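Local coordinates for AMP-dependent synthetase and ligase (Xenorhabdus doucetiae, PDB 6QSR), which probably serves, with a FabA/FabZ-like partner chain, as the ApeI subunit of a dehydratase heterocomplex in the biosynthesis of aryl polyene pigments, at residues A[46-51]-A[113-118]. Numbering follows the deposited sequence.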
loop_
_atom_site.group_PDB
_atom_site.type_symbol
_atom_site.label_atom_id
_atom_site.label_comp_id
_atom_site.label_asym_id
_atom_site.label_seq_id
_atom_site.Cartn_x
_atom_site.Cartn_y
_atom_site.Cartn_z
ATOM N N ASP A 46 4.180 4.611 4.464
ATOM C CA ASP A 46 5.416 5.290 4.056
ATOM C C ASP A 46 5.778 6.438 5.015
ATOM O O ASP A 46 6.909 6.520 5.470
ATOM C CB ASP A 46 5.311 5.772 2.599
ATOM C CG ASP A 46 6.654 6.175 2.006
ATOM O OD1 ASP A 46 7.511 5.295 1.790
ATOM O OD2 ASP A 46 6.851 7.370 1.731
ATOM N N TRP A 47 4.802 7.282 5.364
ATOM C CA TRP A 47 5.045 8.423 6.252
ATOM C C TRP A 47 5.281 8.000 7.706
ATOM O O TRP A 47 6.144 8.554 8.377
ATOM C CB TRP A 47 3.894 9.437 6.173
ATOM C CG TRP A 47 3.601 9.902 4.779
ATOM C CD1 TRP A 47 4.468 9.950 3.720
ATOM C CD2 TRP A 47 2.349 10.401 4.295
ATOM N NE1 TRP A 47 3.822 10.426 2.598
ATOM C CE2 TRP A 47 2.524 10.718 2.926
ATOM C CE3 TRP A 47 1.093 10.602 4.882
ATOM C CZ2 TRP A 47 1.484 11.233 2.135
ATOM C CZ3 TRP A 47 0.054 11.109 4.087
ATOM C CH2 TRP A 47 0.262 11.412 2.731
ATOM N N VAL A 48 4.535 7.011 8.179
ATOM C CA VAL A 48 4.812 6.398 9.481
ATOM C C VAL A 48 6.284 5.987 9.569
ATOM O O VAL A 48 6.973 6.331 10.531
ATOM C CB VAL A 48 3.860 5.218 9.784
ATOM C CG1 VAL A 48 4.356 4.386 10.963
ATOM C CG2 VAL A 48 2.466 5.748 10.086
ATOM N N MET A 49 6.776 5.309 8.545
ATOM C CA MET A 49 8.188 4.908 8.516
ATOM C C MET A 49 9.170 6.088 8.458
ATOM O O MET A 49 10.239 6.006 9.056
ATOM C CB MET A 49 8.442 3.939 7.365
ATOM C CG MET A 49 7.689 2.624 7.509
ATOM S SD MET A 49 8.151 1.627 8.940
ATOM C CE MET A 49 9.941 1.714 8.842
ATOM N N HIS A 50 8.812 7.168 7.756
ATOM C CA HIS A 50 9.662 8.369 7.677
ATOM C C HIS A 50 9.823 9.043 9.037
ATOM O O HIS A 50 10.936 9.356 9.448
ATOM C CB HIS A 50 9.114 9.393 6.671
ATOM C CG HIS A 50 9.790 10.730 6.745
ATOM N ND1 HIS A 50 11.084 10.936 6.314
ATOM C CD2 HIS A 50 9.365 11.921 7.233
ATOM C CE1 HIS A 50 11.419 12.199 6.516
ATOM N NE2 HIS A 50 10.393 12.818 7.071
ATOM N N TYR A 51 8.705 9.281 9.716
ATOM C CA TYR A 51 8.737 9.894 11.040
ATOM C C TYR A 51 9.332 8.956 12.091
ATOM O O TYR A 51 10.050 9.409 12.996
ATOM C CB TYR A 51 7.345 10.391 11.443
ATOM C CG TYR A 51 6.921 11.609 10.653
ATOM C CD1 TYR A 51 7.549 12.839 10.853
ATOM C CD2 TYR A 51 5.897 11.537 9.704
ATOM C CE1 TYR A 51 7.173 13.965 10.130
ATOM C CE2 TYR A 51 5.514 12.656 8.977
ATOM C CZ TYR A 51 6.155 13.867 9.192
ATOM O OH TYR A 51 5.780 14.981 8.481
ATOM N N GLY A 113 -2.414 0.828 12.807
ATOM C CA GLY A 113 -1.650 -0.400 12.623
ATOM C C GLY A 113 -0.481 -0.625 13.541
ATOM O O GLY A 113 -0.156 0.226 14.374
ATOM N N LYS A 114 0.129 -1.800 13.365
ATOM C CA LYS A 114 1.262 -2.274 14.161
ATOM C C LYS A 114 2.351 -2.789 13.226
ATOM O O LYS A 114 2.114 -3.726 12.449
ATOM C CB LYS A 114 0.826 -3.418 15.079
ATOM C CG LYS A 114 -0.219 -3.039 16.115
ATOM C CD LYS A 114 -0.890 -4.261 16.720
ATOM C CE LYS A 114 0.062 -5.066 17.587
ATOM N NZ LYS A 114 -0.656 -6.194 18.247
ATOM N N ILE A 115 3.533 -2.173 13.311
ATOM C CA ILE A 115 4.684 -2.490 12.459
ATOM C C ILE A 115 5.814 -3.016 13.349
ATOM O O ILE A 115 6.042 -2.474 14.423
ATOM C CB ILE A 115 5.125 -1.222 11.687
ATOM C CG1 ILE A 115 4.071 -0.864 10.629
ATOM C CG2 ILE A 115 6.502 -1.386 11.026
ATOM C CD1 ILE A 115 4.129 0.570 10.118
ATOM N N LYS A 116 6.501 -4.074 12.929
ATOM C CA LYS A 116 7.721 -4.494 13.618
ATOM C C LYS A 116 8.947 -3.951 12.894
ATOM O O LYS A 116 9.009 -3.949 11.653
ATOM C CB LYS A 116 7.800 -6.012 13.773
ATOM C CG LYS A 116 6.676 -6.592 14.611
ATOM C CD LYS A 116 6.877 -6.393 16.107
ATOM C CE LYS A 116 7.620 -7.542 16.772
ATOM N NZ LYS A 116 7.059 -7.806 18.126
ATOM N N LEU A 117 9.901 -3.452 13.672
ATOM C CA LEU A 117 11.193 -3.014 13.138
ATOM C C LEU A 117 12.275 -3.977 13.610
ATOM O O LEU A 117 12.067 -4.714 14.573
ATOM C CB LEU A 117 11.521 -1.595 13.582
ATOM C CG LEU A 117 10.473 -0.525 13.264
ATOM C CD1 LEU A 117 10.916 0.835 13.772
ATOM C CD2 LEU A 117 10.207 -0.478 11.769
ATOM N N CYS A 118 13.403 -3.969 12.901
ATOM C CA CYS A 118 14.583 -4.773 13.242
ATOM C C CYS A 118 15.820 -3.888 13.076
ATOM O O CYS A 118 15.784 -2.874 12.377
ATOM C CB CYS A 118 14.681 -6.020 12.350
ATOM S SG CYS A 118 14.849 -5.671 10.582
#
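Helix segment 46-51, through Val48 and Met49, lies over Ile115 and Leu117 of strand segment 113-118, the axes of the two segments approaching to 11.1 Å at a crossing angle of -50°. The closest CA atoms are those of Met49 and Ile115, 9.1 Å apart. No hydrogen bond joins the segments; the touching atoms are methyl groups and the sulfur of Met49.

Val48 meets the end of Ile115, with its CG1 methyl 3.9 Å from Ile115 CD1. With CG1 of Val48 anti to the backbone N (chi1 166°), this methyl faces the strand, and Ile115 reaches toward the helix through CG1 to CD1.

Met49 works differently. Its CB does not point at the strand, but the chain bends at chi2 and chi3, which brings SD over both Ile115 and Leu117. SD sits 4.0 Å from Ile115 CG2 and 4.1 Å from Leu117 CD2. CE continues to Leu117 CD2, at 3.7 Å. Ile115 therefore touches both helix residues by separate branches, CD1 on Val48 and CG2 on Met49. Leu117 uses one methyl alone, and its side chain runs past Met49 in the opposite direction.

All four residues are buried. This is hot-dog fold packing: the long helix 41-56 is wrapped by the antiparallel sheet. Strand 109-118 runs between strands 92-99 and 61-70, and both neighbours extend the apolar layer. Phe95 touches Val48 and Ile115, while Phe62 touches Met49 and Ile115. Met49 also packs on Trp77 of the FabA/FabZ-like partner chain, which brings this part of the core to the heterodimer interface.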